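Local coordinates for carboxylase (PDB 5H80), which probably carries out the ATP-dependent carboxylation of biotin as the biotin carboxylase domain of a single-chain bacterial carboxylase, at residues 47-52 with 68-73; 241-246 with 341-346; 323-328 with 335-340; 328-333 with 424-429. One frame throughout, in Å; residues are numbered along the deposited sequence. Where two conformers were deposited one is given.

Contact 1: residues 47-52 with 68-73; sequences IERAVS and GSLHVR
E48 and H71 mark the nearest backbone approach, their CA atoms 7.5 Å apart, where a continuous helix through 47-52 faces the first turn of a short, weakly bonded helix at about 70-73. S69 is the N-cap of that turn: H71 N donates to S69 OG over 3.2 Å. The same OG lies in the plane of the H71 ring, at its edge, 2.8 Å from H71 ND1. With H71 NE2 bonded to V61 O, both ring nitrogens are engaged and the rotation of the imidazole is fixed, while V72 CG2 lies over one face, offset toward the rim. The carboxylate of E48 meets the backbone of this turn. Its CG stands anti to the carbonyl carbon (chi1 -67°) and the chain beyond is extended, which brings E48 OE2 to 2.5 Å from H71 O. Two oxygens so close are consistent with a protonated E48, though so short a separation leaves the point doubtful. R49 reaches over beside it, its NH2 4.0 Å from L70 CD2 and the two side chains crossing at about a right angle; that NH2 also forms a salt bridge with E447 of the second subunit. Behind the contact, helix 42-53 rests on strands 34-37 and 57-62 of the parallel sheet through I47, E48 and V51, and A50 packs against helix 336-344.

Contact 2: residues 241-246 with 341-346; sequences QVAGDG and LRLAAG
L343 points from its helix toward the strand and carries nearly the whole contact, the flat of its forked end laid against a backbone carbonyl: G244 O sits over the side of the fork, 3.6 Å from L343 CD2 and 3.7 Å from L343 CD1. CG stands anti to the carbonyl carbon of L343, beside the backbone N (chi1 -75°), which directs the isobutyl group to this carbonyl. The two methyls then diverge along the strand. CD2 goes on to the CB of D245, 3.7 Å away, whereas CD1 turns to the other neighbour and stays looser, 4.4 Å from the CB of A243. D245 offers only its methylene here, because its CG lies between the backbone N and the carbonyl carbon and its carboxylate leads away from the helix. There D245 OD1 accepts from the backbone N-H groups of Q247 and S248, and OD2 from that of L349, so three donors grip the buried acid. Just past L343 the helix ends in a Schellman motif, with G346 at positive phi and its N bonded to L343 O over 3.0 Å. L349 and V352 of the next short helix complete the apolar surroundings of L343. A helix laid on the antiparallel sheet that contains strand 236-245 is consistent with the ATP-grasp fold expected of a biotin carboxylase ATP-binding domain.

Contact 3: residues 323-328 with 335-340; sequences VEHTVT and DLVTAQ
L336 and H325 lie at the closest backbone approach, their CA atoms 7.2 Å apart, and the tight part of the contact gathers round one methyl of the leucine. L336 CD1 sits 3.8 Å from H325 O and equally far from T328 CG2, touching the first turn of helix 325-332 at two points. T328 and L336 cross at about a right angle. The threonine methyl stands anti to its own backbone N, leaving OG1 on another branch to bond to R255; the hydroxyl therefore takes no part in the apolar patch. L252 of strand 249-256 packs against both T328 and L336 and closes this buried side. V337 belongs to the close packing too: its CG2 approaches the H325 ring obliquely, 3.7 Å from H325 NE2 and 3.9 Å from H325 CD2. The ring is held from both nitrogens, ND1 by Q322 O and NE2 by R46, while T326 CG2 lies over one face.

Toward the start of helix 336-344 the contact opens. At the partly exposed D335, OD1 stays 6.6 Å from H325 NE2. This residue caps its own helix instead: D335 OD1 accepts from T338 N at 2.9 Å, from above the carboxylate plane, and it forms a salt bridge with R46. Two consecutive helices joined by a short loop pack against each other here, the first segment carrying VEHTVT, part of the QVEHxVTE sequence motif of biotin carboxylases.

Contact 4: residues 328-333 with 424-429; sequences TEEWCG and KVVVHR. With EDO (1,2-ethanediol), chain G.
E330 and V426 supply the apolar part of the contact between helix 328-332 and strand 424-429, whose axes run nearly parallel, 15° apart, at 8.5 Å. E330 CG lies 3.8 Å from V426 CG1; the glutamate chain bends at chi2 (-50°), so its methylenes lean on the valine while the carboxylate turns aside, across the helix axis, toward a bound diol.

A second kind of contact is carbonyl over ring. E330 O lies above one face of the H428 imidazole, offset toward the rim and 3.2 Å from NE2, an approach whose angle is too poor for a hydrogen bond. The ring uses its edge instead: in its plane a water lies 2.8 Å from H428 NE2 and donates to W331 O over 2.6 Å, bridging helix and strand.

Charge belongs to the end of E330. OE2 forms a salt bridge with R403 and accepts from O1 of a 1,2-ethanediol, probably from the crystallisation liquor, at 2.7 Å; the diol is also bonded to R430 of the second subunit. The site thus lies beside the subunit boundary, where a helix of the ATP-binding domain rests on the antiparallel sheet of the biotin carboxylase C-terminal domain.

From the N terminus, contact 1 closes first, a short loop holding strand 57-62 within the N-terminal domain, and is complete before any other begins. Contact 2 then opens at 241-246 and closes a loop of about a hundred residues at 341-346. Contact 3 lies wholly within that span, joining consecutive helices 325-332 and 336-344. Contact 4 starts on the first of these helices, shares T328 with contact 3, and reaches forward to strand 421-429, so that it crosses both contacts 2 and 3. Helix 336-344, common to contacts 2 and 3, also packs on helix 42-53 of contact 1. Together they tie the N-terminal, ATP-binding and C-terminal domains.

Contact 1: residues 47-52 with 68-73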
loop_
_atom_site.group_PDB
_atom_site.type_symbol
_atom_site.label_atom_id
_atom_site.label_comp_id
_atom_site.label_asym_id
_atom_site.label_seq_id
_atom_site.Cartn_x
_atom_site.Cartn_y
_atom_site.Cartn_z
ATOM N N ILE A 47 -11.623 -9.898 -5.448
ATOM C CA ILE A 47 -12.818 -10.290 -4.786
ATOM C C ILE A 47 -12.559 -11.272 -3.636
ATOM O O ILE A 47 -13.167 -11.083 -2.574
ATOM C CB ILE A 47 -13.980 -10.724 -5.750
ATOM C CG1 ILE A 47 -14.300 -9.586 -6.671
ATOM C CG2 ILE A 47 -15.167 -11.138 -4.972
ATOM C CD1 ILE A 47 -15.115 -9.978 -7.915
ATOM N N GLU A 48 -11.792 -12.356 -3.833
ATOM C CA GLU A 48 -11.425 -13.330 -2.790
ATOM C C GLU A 48 -10.810 -12.650 -1.579
ATOM O O GLU A 48 -11.319 -12.885 -0.494
ATOM C CB GLU A 48 -10.431 -14.377 -3.295
ATOM C CG GLU A 48 -11.111 -15.245 -4.335
ATOM C CD GLU A 48 -10.157 -16.037 -5.208
ATOM O OE1 GLU A 48 -8.975 -15.749 -5.234
ATOM O OE2 GLU A 48 -10.624 -16.943 -5.953
ATOM N N ARG A 49 -10.079 -11.552 -1.816
ATOM C CA ARG A 49 -9.378 -10.795 -0.710
ATOM C C ARG A 49 -10.429 -9.954 0.056
ATOM O O ARG A 49 -10.462 -9.995 1.231
ATOM C CB ARG A 49 -8.233 -9.956 -1.213
ATOM C CG ARG A 49 -6.981 -10.701 -1.635
ATOM C CD ARG A 49 -6.094 -9.987 -2.583
ATOM N NE ARG A 49 -4.852 -10.712 -2.708
ATOM C CZ ARG A 49 -3.869 -10.405 -3.588
ATOM N NH1 ARG A 49 -3.967 -9.345 -4.425
ATOM N NH2 ARG A 49 -2.789 -11.191 -3.628
ATOM N N ALA A 50 -11.411 -9.332 -0.593
ATOM C CA ALA A 50 -12.485 -8.512 0.110
ATOM C C ALA A 50 -13.443 -9.527 0.915
ATOM O O ALA A 50 -13.816 -9.318 2.046
ATOM C CB ALA A 50 -13.291 -7.810 -0.971
ATOM N N VAL A 51 -13.752 -10.660 0.302
ATOM C CA VAL A 51 -14.551 -11.714 0.949
ATOM C C VAL A 51 -13.889 -12.178 2.230
ATOM O O VAL A 51 -14.595 -12.307 3.257
ATOM C CB VAL A 51 -14.851 -12.849 -0.022
ATOM C CG1 VAL A 51 -15.550 -14.080 0.625
ATOM C CG2 VAL A 51 -15.889 -12.314 -1.083
ATOM N N SER A 52 -12.626 -12.408 2.174
ATOM C CA SER A 52 -11.821 -12.832 3.362
ATOM C C SER A 52 -11.800 -11.738 4.399
ATOM O O SER A 52 -11.979 -12.042 5.629
ATOM C CB SER A 52 -10.424 -13.287 3.033
ATOM O OG SER A 52 -10.362 -14.550 2.297
ATOM N N GLY A 68 -3.741 -22.387 -13.454
ATOM C CA GLY A 68 -2.533 -21.956 -12.673
ATOM C C GLY A 68 -2.702 -20.530 -12.109
ATOM O O GLY A 68 -1.923 -20.091 -11.299
ATOM N N SER A 69 -3.760 -19.912 -12.494
ATOM C CA SER A 69 -4.193 -18.590 -11.974
ATOM C C SER A 69 -4.257 -18.607 -10.453
ATOM O O SER A 69 -4.786 -19.508 -9.804
ATOM C CB SER A 69 -5.505 -18.089 -12.559
ATOM O OG SER A 69 -5.896 -16.869 -11.799
ATOM N N LEU A 70 -3.813 -17.496 -9.837
ATOM C CA LEU A 70 -3.932 -17.317 -8.372
ATOM C C LEU A 70 -5.312 -17.374 -7.828
ATOM O O LEU A 70 -5.511 -17.863 -6.710
ATOM C CB LEU A 70 -3.193 -16.019 -7.873
ATOM C CG LEU A 70 -3.225 -15.749 -6.363
ATOM C CD1 LEU A 70 -2.442 -16.796 -5.584
ATOM C CD2 LEU A 70 -2.545 -14.366 -6.105
ATOM N N HIS A 71 -6.315 -16.967 -8.633
ATOM C CA HIS A 71 -7.708 -17.068 -8.165
ATOM C C HIS A 71 -8.216 -18.492 -7.818
ATOM O O HIS A 71 -9.097 -18.628 -7.013
ATOM C CB HIS A 71 -8.595 -16.342 -9.133
ATOM C CG HIS A 71 -9.214 -17.163 -10.232
ATOM N ND1 HIS A 71 -8.635 -17.382 -11.470
ATOM C CD2 HIS A 71 -10.420 -17.792 -10.248
ATOM C CE1 HIS A 71 -9.443 -18.151 -12.192
ATOM N NE2 HIS A 71 -10.526 -18.404 -11.483
ATOM N N VAL A 72 -7.575 -19.477 -8.414
ATOM C CA VAL A 72 -7.861 -20.881 -8.092
ATOM C C VAL A 72 -7.514 -21.211 -6.622
ATOM O O VAL A 72 -8.436 -21.444 -5.771
ATOM C CB VAL A 72 -7.177 -21.764 -9.126
ATOM C CG1 VAL A 72 -7.376 -23.239 -8.751
ATOM C CG2 VAL A 72 -7.691 -21.513 -10.533
ATOM N N ARG A 73 -6.208 -21.154 -6.351
ATOM C CA ARG A 73 -5.629 -21.432 -5.040
ATOM C C ARG A 73 -6.159 -20.523 -3.950
ATOM O O ARG A 73 -6.323 -20.947 -2.804
ATOM C CB ARG A 73 -4.103 -21.213 -5.081
ATOM C CG ARG A 73 -3.277 -22.343 -5.667
ATOM C CD ARG A 73 -1.816 -21.913 -5.880
ATOM N NE ARG A 73 -1.668 -20.839 -6.877
ATOM C CZ ARG A 73 -0.550 -20.546 -7.546
ATOM N NH1 ARG A 73 0.579 -21.241 -7.373
ATOM N NH2 ARG A 73 -0.565 -19.538 -8.419
#

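Contact 2: residues 241-246 with 341-346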
loop_
_atom_site.group_PDB
_atom_site.type_symbol
_atom_site.label_atom_id
_atom_site.label_comp_id
_atom_site.label_asym_id
_atom_site.label_seq_id
_atom_site.Cartn_x
_atom_site.Cartn_y
_atom_site.Cartn_z
ATOM N N GLN A 241 -16.775 7.967 -9.557
ATOM C CA GLN A 241 -17.164 6.811 -8.786
ATOM C C GLN A 241 -18.331 7.109 -7.868
ATOM O O GLN A 241 -18.199 8.033 -6.988
ATOM C CB GLN A 241 -15.946 6.399 -7.904
ATOM C CG GLN A 241 -16.229 5.201 -7.083
ATOM C CD GLN A 241 -16.330 3.875 -7.938
ATOM O OE1 GLN A 241 -15.389 3.453 -8.528
ATOM N NE2 GLN A 241 -17.620 3.362 -8.093
ATOM N N VAL A 242 -19.423 6.379 -8.104
ATOM C CA VAL A 242 -20.581 6.327 -7.262
ATOM C C VAL A 242 -20.796 5.081 -6.442
ATOM O O VAL A 242 -20.409 3.968 -6.749
ATOM C CB VAL A 242 -21.850 6.693 -8.077
ATOM C CG1 VAL A 242 -23.135 6.554 -7.291
ATOM C CG2 VAL A 242 -21.711 8.123 -8.616
ATOM N N ALA A 243 -21.447 5.313 -5.336
ATOM C CA ALA A 243 -21.975 4.283 -4.495
ATOM C C ALA A 243 -23.338 4.667 -4.018
ATOM O O ALA A 243 -23.602 5.835 -3.614
ATOM C CB ALA A 243 -21.042 4.029 -3.220
ATOM N N GLY A 244 -24.133 3.658 -3.767
ATOM C CA GLY A 244 -25.490 3.784 -3.189
ATOM C C GLY A 244 -26.007 2.642 -2.390
ATOM O O GLY A 244 -25.557 1.490 -2.507
ATOM N N ASP A 245 -26.999 2.915 -1.568
ATOM C CA ASP A 245 -27.589 1.839 -0.742
ATOM C C ASP A 245 -29.058 1.610 -1.090
ATOM O O ASP A 245 -29.844 1.019 -0.324
ATOM C CB ASP A 245 -27.326 2.126 0.690
ATOM C CG ASP A 245 -28.014 3.375 1.160
ATOM O OD1 ASP A 245 -28.884 4.026 0.403
ATOM O OD2 ASP A 245 -27.615 3.815 2.242
ATOM N N GLY A 246 -29.454 2.181 -2.227
ATOM C CA GLY A 246 -30.895 2.189 -2.578
ATOM C C GLY A 246 -31.787 3.278 -2.011
ATOM O O GLY A 246 -32.869 3.449 -2.482
ATOM N N LEU A 341 -19.760 -5.402 -1.597
ATOM C CA LEU A 341 -20.289 -6.639 -1.047
ATOM C C LEU A 341 -21.321 -6.372 0.065
ATOM O O LEU A 341 -22.401 -6.961 0.074
ATOM C CB LEU A 341 -19.189 -7.521 -0.507
ATOM C CG LEU A 341 -18.305 -8.262 -1.564
ATOM C CD1 LEU A 341 -16.921 -8.683 -0.990
ATOM C CD2 LEU A 341 -19.169 -9.476 -2.046
ATOM N N ARG A 342 -20.997 -5.487 1.006
ATOM C CA ARG A 342 -21.852 -5.119 2.087
ATOM C C ARG A 342 -23.105 -4.372 1.613
ATOM O O ARG A 342 -24.209 -4.632 2.187
ATOM C CB ARG A 342 -21.143 -4.408 3.263
ATOM C CG ARG A 342 -19.961 -5.238 3.831
ATOM C CD ARG A 342 -19.214 -4.396 4.830
ATOM N NE ARG A 342 -20.008 -4.082 6.000
ATOM C CZ ARG A 342 -19.517 -3.821 7.208
ATOM N NH1 ARG A 342 -20.356 -3.631 8.203
ATOM N NH2 ARG A 342 -18.192 -3.708 7.447
ATOM N N LEU A 343 -22.951 -3.466 0.647
ATOM C CA LEU A 343 -24.075 -2.805 0.018
ATOM C C LEU A 343 -25.003 -3.839 -0.624
ATOM O O LEU A 343 -26.228 -3.789 -0.321
ATOM C CB LEU A 343 -23.635 -1.775 -0.965
ATOM C CG LEU A 343 -23.099 -0.499 -0.253
ATOM C CD1 LEU A 343 -22.294 0.254 -1.305
ATOM C CD2 LEU A 343 -24.038 0.433 0.546
ATOM N N ALA A 344 -24.461 -4.755 -1.440
ATOM C CA ALA A 344 -25.258 -5.875 -1.966
ATOM C C ALA A 344 -26.047 -6.689 -0.937
ATOM O O ALA A 344 -27.251 -7.021 -1.188
ATOM C CB ALA A 344 -24.423 -6.797 -2.830
ATOM N N ALA A 345 -25.490 -6.847 0.286
ATOM C CA ALA A 345 -26.070 -7.643 1.338
ATOM C C ALA A 345 -27.041 -6.831 2.222
ATOM O O ALA A 345 -27.627 -7.400 3.117
ATOM C CB ALA A 345 -24.915 -8.143 2.213
ATOM N N GLY A 346 -27.283 -5.543 1.920
ATOM C CA GLY A 346 -28.368 -4.762 2.507
ATOM C C GLY A 346 -27.939 -3.782 3.562
ATOM O O GLY A 346 -28.809 -3.111 4.130
#

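Contact 3: residues 323-328 with 335-340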
loop_
_atom_site.group_PDB
_atom_site.type_symbol
_atom_site.label_atom_id
_atom_site.label_comp_id
_atom_site.label_asym_id
_atom_site.label_seq_id
_atom_site.Cartn_x
_atom_site.Cartn_y
_atom_site.Cartn_z
ATOM N N VAL A 323 -12.036 -1.800 -13.446
ATOM C CA VAL A 323 -10.663 -2.206 -13.349
ATOM C C VAL A 323 -9.867 -1.137 -12.538
ATOM O O VAL A 323 -8.983 -1.553 -11.674
ATOM C CB VAL A 323 -9.983 -2.309 -14.753
ATOM C CG1 VAL A 323 -8.499 -2.537 -14.639
ATOM C CG2 VAL A 323 -10.518 -3.547 -15.482
ATOM N N GLU A 324 -10.097 0.149 -12.839
ATOM C CA GLU A 324 -9.409 1.234 -12.207
ATOM C C GLU A 324 -9.920 1.629 -10.795
ATOM O O GLU A 324 -9.576 2.740 -10.369
ATOM C CB GLU A 324 -9.301 2.419 -13.146
ATOM C CG GLU A 324 -10.535 3.039 -13.582
ATOM C CD GLU A 324 -11.253 2.389 -14.772
ATOM O OE1 GLU A 324 -11.051 1.190 -15.055
ATOM O OE2 GLU A 324 -12.041 3.133 -15.433
ATOM N N HIS A 325 -10.801 0.804 -10.127
ATOM C CA HIS A 325 -11.380 1.140 -8.849
ATOM C C HIS A 325 -10.138 1.229 -7.881
ATOM O O HIS A 325 -10.204 2.067 -6.969
ATOM C CB HIS A 325 -12.320 0.065 -8.347
ATOM C CG HIS A 325 -11.619 -1.205 -7.912
ATOM N ND1 HIS A 325 -11.194 -2.186 -8.766
ATOM C CD2 HIS A 325 -11.205 -1.599 -6.667
ATOM C CE1 HIS A 325 -10.584 -3.172 -8.085
ATOM N NE2 HIS A 325 -10.582 -2.838 -6.801
ATOM N N THR A 326 -9.100 0.475 -8.239
ATOM C CA THR A 326 -7.849 0.507 -7.370
ATOM C C THR A 326 -7.257 1.928 -7.081
ATOM O O THR A 326 -6.793 2.244 -5.892
ATOM C CB THR A 326 -6.749 -0.270 -8.012
ATOM O OG1 THR A 326 -6.530 0.324 -9.277
ATOM C CG2 THR A 326 -7.135 -1.776 -8.160
ATOM N N VAL A 327 -7.176 2.795 -8.053
ATOM C CA VAL A 327 -6.583 4.161 -7.824
ATOM C C VAL A 327 -7.357 5.037 -6.849
ATOM O O VAL A 327 -6.773 5.756 -6.028
ATOM C CB VAL A 327 -6.308 4.978 -9.112
ATOM C CG1 VAL A 327 -4.983 4.649 -9.731
ATOM C CG2 VAL A 327 -7.401 4.828 -10.159
ATOM N N THR A 328 -8.689 4.954 -6.897
ATOM C CA THR A 328 -9.528 5.623 -6.002
ATOM C C THR A 328 -9.342 5.081 -4.624
ATOM O O THR A 328 -9.266 5.840 -3.678
ATOM C CB THR A 328 -11.003 5.379 -6.420
ATOM O OG1 THR A 328 -11.216 5.993 -7.695
ATOM C CG2 THR A 328 -11.994 5.913 -5.437
ATOM N N ASP A 335 -11.678 0.839 0.955
ATOM C CA ASP A 335 -11.869 -0.463 0.284
ATOM C C ASP A 335 -13.281 -0.499 -0.437
ATOM O O ASP A 335 -14.375 -0.676 0.262
ATOM C CB ASP A 335 -11.796 -1.545 1.287
ATOM C CG ASP A 335 -11.739 -2.953 0.691
ATOM O OD1 ASP A 335 -12.382 -3.187 -0.419
ATOM O OD2 ASP A 335 -11.027 -3.843 1.256
ATOM N N LEU A 336 -13.237 -0.246 -1.709
ATOM C CA LEU A 336 -14.475 -0.303 -2.545
ATOM C C LEU A 336 -15.103 -1.639 -2.629
ATOM O O LEU A 336 -16.372 -1.698 -2.769
ATOM C CB LEU A 336 -14.291 0.307 -3.924
ATOM C CG LEU A 336 -14.112 1.854 -3.921
ATOM C CD1 LEU A 336 -13.542 2.435 -5.182
ATOM C CD2 LEU A 336 -15.380 2.544 -3.428
ATOM N N VAL A 337 -14.300 -2.723 -2.599
ATOM C CA VAL A 337 -14.954 -4.043 -2.893
ATOM C C VAL A 337 -15.649 -4.598 -1.642
ATOM O O VAL A 337 -16.733 -5.236 -1.656
ATOM C CB VAL A 337 -13.985 -5.021 -3.553
ATOM C CG1 VAL A 337 -14.685 -6.361 -3.929
ATOM C CG2 VAL A 337 -13.289 -4.352 -4.770
ATOM N N THR A 338 -15.015 -4.488 -0.428
ATOM C CA THR A 338 -15.791 -4.853 0.793
ATOM C C THR A 338 -17.091 -4.014 0.925
ATOM O O THR A 338 -18.156 -4.556 1.228
ATOM C CB THR A 338 -14.928 -4.680 2.064
ATOM O OG1 THR A 338 -14.413 -3.327 2.141
ATOM C CG2 THR A 338 -13.851 -5.653 1.999
ATOM N N ALA A 339 -17.031 -2.696 0.581
ATOM C CA ALA A 339 -18.198 -1.763 0.584
ATOM C C ALA A 339 -19.277 -2.303 -0.421
ATOM O O ALA A 339 -20.448 -2.459 -0.049
ATOM C CB ALA A 339 -17.842 -0.358 0.252
ATOM N N GLN A 340 -18.809 -2.652 -1.589
ATOM C CA GLN A 340 -19.686 -3.176 -2.640
ATOM C C GLN A 340 -20.455 -4.462 -2.183
ATOM O O GLN A 340 -21.721 -4.480 -2.259
ATOM C CB GLN A 340 -18.904 -3.473 -3.859
ATOM C CG GLN A 340 -19.754 -3.881 -5.092
ATOM C CD GLN A 340 -18.892 -4.442 -6.198
ATOM O OE1 GLN A 340 -17.770 -4.938 -6.011
ATOM N NE2 GLN A 340 -19.409 -4.305 -7.449
#

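Contact 4: residues 328-333 with 424-429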
loop_
_atom_site.group_PDB
_atom_site.type_symbol
_atom_site.label_atom_id
_atom_site.label_comp_id
_atom_site.label_asym_id
_atom_site.label_seq_id
_atom_site.Cartn_x
_atom_site.Cartn_y
_atom_site.Cartn_z
ATOM N N THR A 328 -8.689 4.954 -6.897
ATOM C CA THR A 328 -9.528 5.623 -6.002
ATOM C C THR A 328 -9.342 5.081 -4.624
ATOM O O THR A 328 -9.266 5.840 -3.678
ATOM C CB THR A 328 -11.003 5.379 -6.420
ATOM O OG1 THR A 328 -11.216 5.993 -7.695
ATOM C CG2 THR A 328 -11.994 5.913 -5.437
ATOM N N GLU A 329 -9.266 3.759 -4.520
ATOM C CA GLU A 329 -8.982 3.100 -3.205
ATOM C C GLU A 329 -7.737 3.709 -2.586
ATOM O O GLU A 329 -7.752 4.041 -1.390
ATOM C CB GLU A 329 -8.821 1.560 -3.439
ATOM C CG GLU A 329 -10.178 0.894 -3.719
ATOM C CD GLU A 329 -10.115 -0.650 -3.592
ATOM O OE1 GLU A 329 -9.034 -1.219 -3.807
ATOM O OE2 GLU A 329 -11.118 -1.266 -3.251
ATOM N N GLU A 330 -6.638 3.784 -3.277
ATOM C CA GLU A 330 -5.381 4.210 -2.646
ATOM C C GLU A 330 -5.377 5.747 -2.409
ATOM O O GLU A 330 -4.830 6.223 -1.344
ATOM C CB GLU A 330 -4.212 3.714 -3.485
ATOM C CG GLU A 330 -3.945 2.201 -3.595
ATOM C CD GLU A 330 -3.908 1.566 -2.326
ATOM O OE1 GLU A 330 -3.111 2.032 -1.452
ATOM O OE2 GLU A 330 -4.715 0.706 -2.071
ATOM N N TRP A 331 -5.858 6.539 -3.368
ATOM C CA TRP A 331 -6.050 7.962 -3.144
ATOM C C TRP A 331 -6.940 8.258 -1.916
ATOM O O TRP A 331 -6.546 9.089 -1.042
ATOM C CB TRP A 331 -6.587 8.654 -4.412
ATOM C CG TRP A 331 -6.792 10.111 -4.284
ATOM C CD1 TRP A 331 -5.982 11.050 -3.587
ATOM C CD2 TRP A 331 -7.851 10.823 -4.819
ATOM N NE1 TRP A 331 -6.500 12.294 -3.724
ATOM C CE2 TRP A 331 -7.634 12.203 -4.524
ATOM C CE3 TRP A 331 -8.949 10.470 -5.666
ATOM C CZ2 TRP A 331 -8.471 13.200 -4.982
ATOM C CZ3 TRP A 331 -9.804 11.441 -6.046
ATOM C CH2 TRP A 331 -9.582 12.844 -5.705
ATOM N N CYS A 332 -8.135 7.655 -1.827
ATOM C CA CYS A 332 -9.166 7.984 -0.851
ATOM C C CYS A 332 -8.939 7.242 0.483
ATOM O O CYS A 332 -9.523 7.610 1.494
ATOM C CB CYS A 332 -10.557 7.693 -1.390
ATOM S SG CYS A 332 -11.053 8.764 -2.792
ATOM N N GLY A 333 -8.145 6.155 0.493
ATOM C CA GLY A 333 -8.025 5.244 1.635
ATOM C C GLY A 333 -9.322 4.585 1.973
ATOM O O GLY A 333 -9.950 4.902 3.009
ATOM N N LYS A 424 -1.780 -4.958 -12.389
ATOM C CA LYS A 424 -2.046 -3.525 -12.254
ATOM C C LYS A 424 -1.117 -2.932 -11.177
ATOM O O LYS A 424 -1.136 -3.447 -10.130
ATOM C CB LYS A 424 -3.472 -3.223 -11.960
ATOM C CG LYS A 424 -4.494 -3.901 -12.896
ATOM C CD LYS A 424 -5.963 -3.594 -12.539
ATOM C CE LYS A 424 -6.451 -4.022 -11.144
ATOM N NZ LYS A 424 -7.913 -3.919 -10.840
ATOM N N VAL A 425 -0.375 -1.897 -11.506
ATOM C CA VAL A 425 0.545 -1.258 -10.587
ATOM C C VAL A 425 0.026 0.083 -10.214
ATOM O O VAL A 425 -0.112 0.969 -11.094
ATOM C CB VAL A 425 1.926 -1.114 -11.205
ATOM C CG1 VAL A 425 2.980 -0.335 -10.299
ATOM C CG2 VAL A 425 2.453 -2.511 -11.615
ATOM N N VAL A 426 -0.196 0.267 -8.913
ATOM C CA VAL A 426 -0.829 1.481 -8.405
ATOM C C VAL A 426 0.246 2.175 -7.597
ATOM O O VAL A 426 0.839 1.532 -6.700
ATOM C CB VAL A 426 -2.081 1.255 -7.605
ATOM C CG1 VAL A 426 -2.728 2.533 -7.181
ATOM C CG2 VAL A 426 -3.086 0.381 -8.434
ATOM N N VAL A 427 0.469 3.439 -7.907
ATOM C CA VAL A 427 1.463 4.167 -7.121
ATOM C C VAL A 427 0.815 5.377 -6.495
ATOM O O VAL A 427 -0.053 6.015 -7.096
ATOM C CB VAL A 427 2.628 4.516 -7.947
ATOM C CG1 VAL A 427 3.503 5.487 -7.261
ATOM C CG2 VAL A 427 3.450 3.285 -8.290
ATOM N N HIS A 428 1.180 5.680 -5.245
ATOM C CA HIS A 428 0.440 6.700 -4.440
ATOM C C HIS A 428 1.391 7.532 -3.587
ATOM O O HIS A 428 2.390 7.050 -3.183
ATOM C CB HIS A 428 -0.535 6.042 -3.546
ATOM C CG HIS A 428 -1.219 6.937 -2.571
ATOM N ND1 HIS A 428 -1.096 6.750 -1.198
ATOM C CD2 HIS A 428 -2.114 7.953 -2.729
ATOM C CE1 HIS A 428 -1.885 7.607 -0.565
ATOM N NE2 HIS A 428 -2.480 8.370 -1.473
ATOM N N ARG A 429 1.193 8.838 -3.650
ATOM C CA ARG A 429 1.903 9.687 -2.757
ATOM C C ARG A 429 1.037 10.758 -2.178
ATOM O O ARG A 429 -0.145 11.000 -2.579
ATOM C CB ARG A 429 3.048 10.273 -3.469
ATOM C CG ARG A 429 2.691 11.171 -4.583
ATOM C CD ARG A 429 3.960 11.379 -5.418
ATOM N NE ARG A 429 4.916 12.325 -4.825
ATOM C CZ ARG A 429 6.255 12.208 -4.834
ATOM N NH1 ARG A 429 6.845 11.141 -5.298
ATOM N NH2 ARG A 429 7.006 13.197 -4.367
HETATM C C1 EDO G . -6.956 -0.876 -0.171
HETATM O O1 EDO G . -6.462 0.467 -0.009
HETATM C C2 EDO G . -8.341 -1.106 0.346
HETATM O O2 EDO G . -8.238 -0.653 1.712
HETATM O O HOH W 1 -4.277 10.391 -0.750
#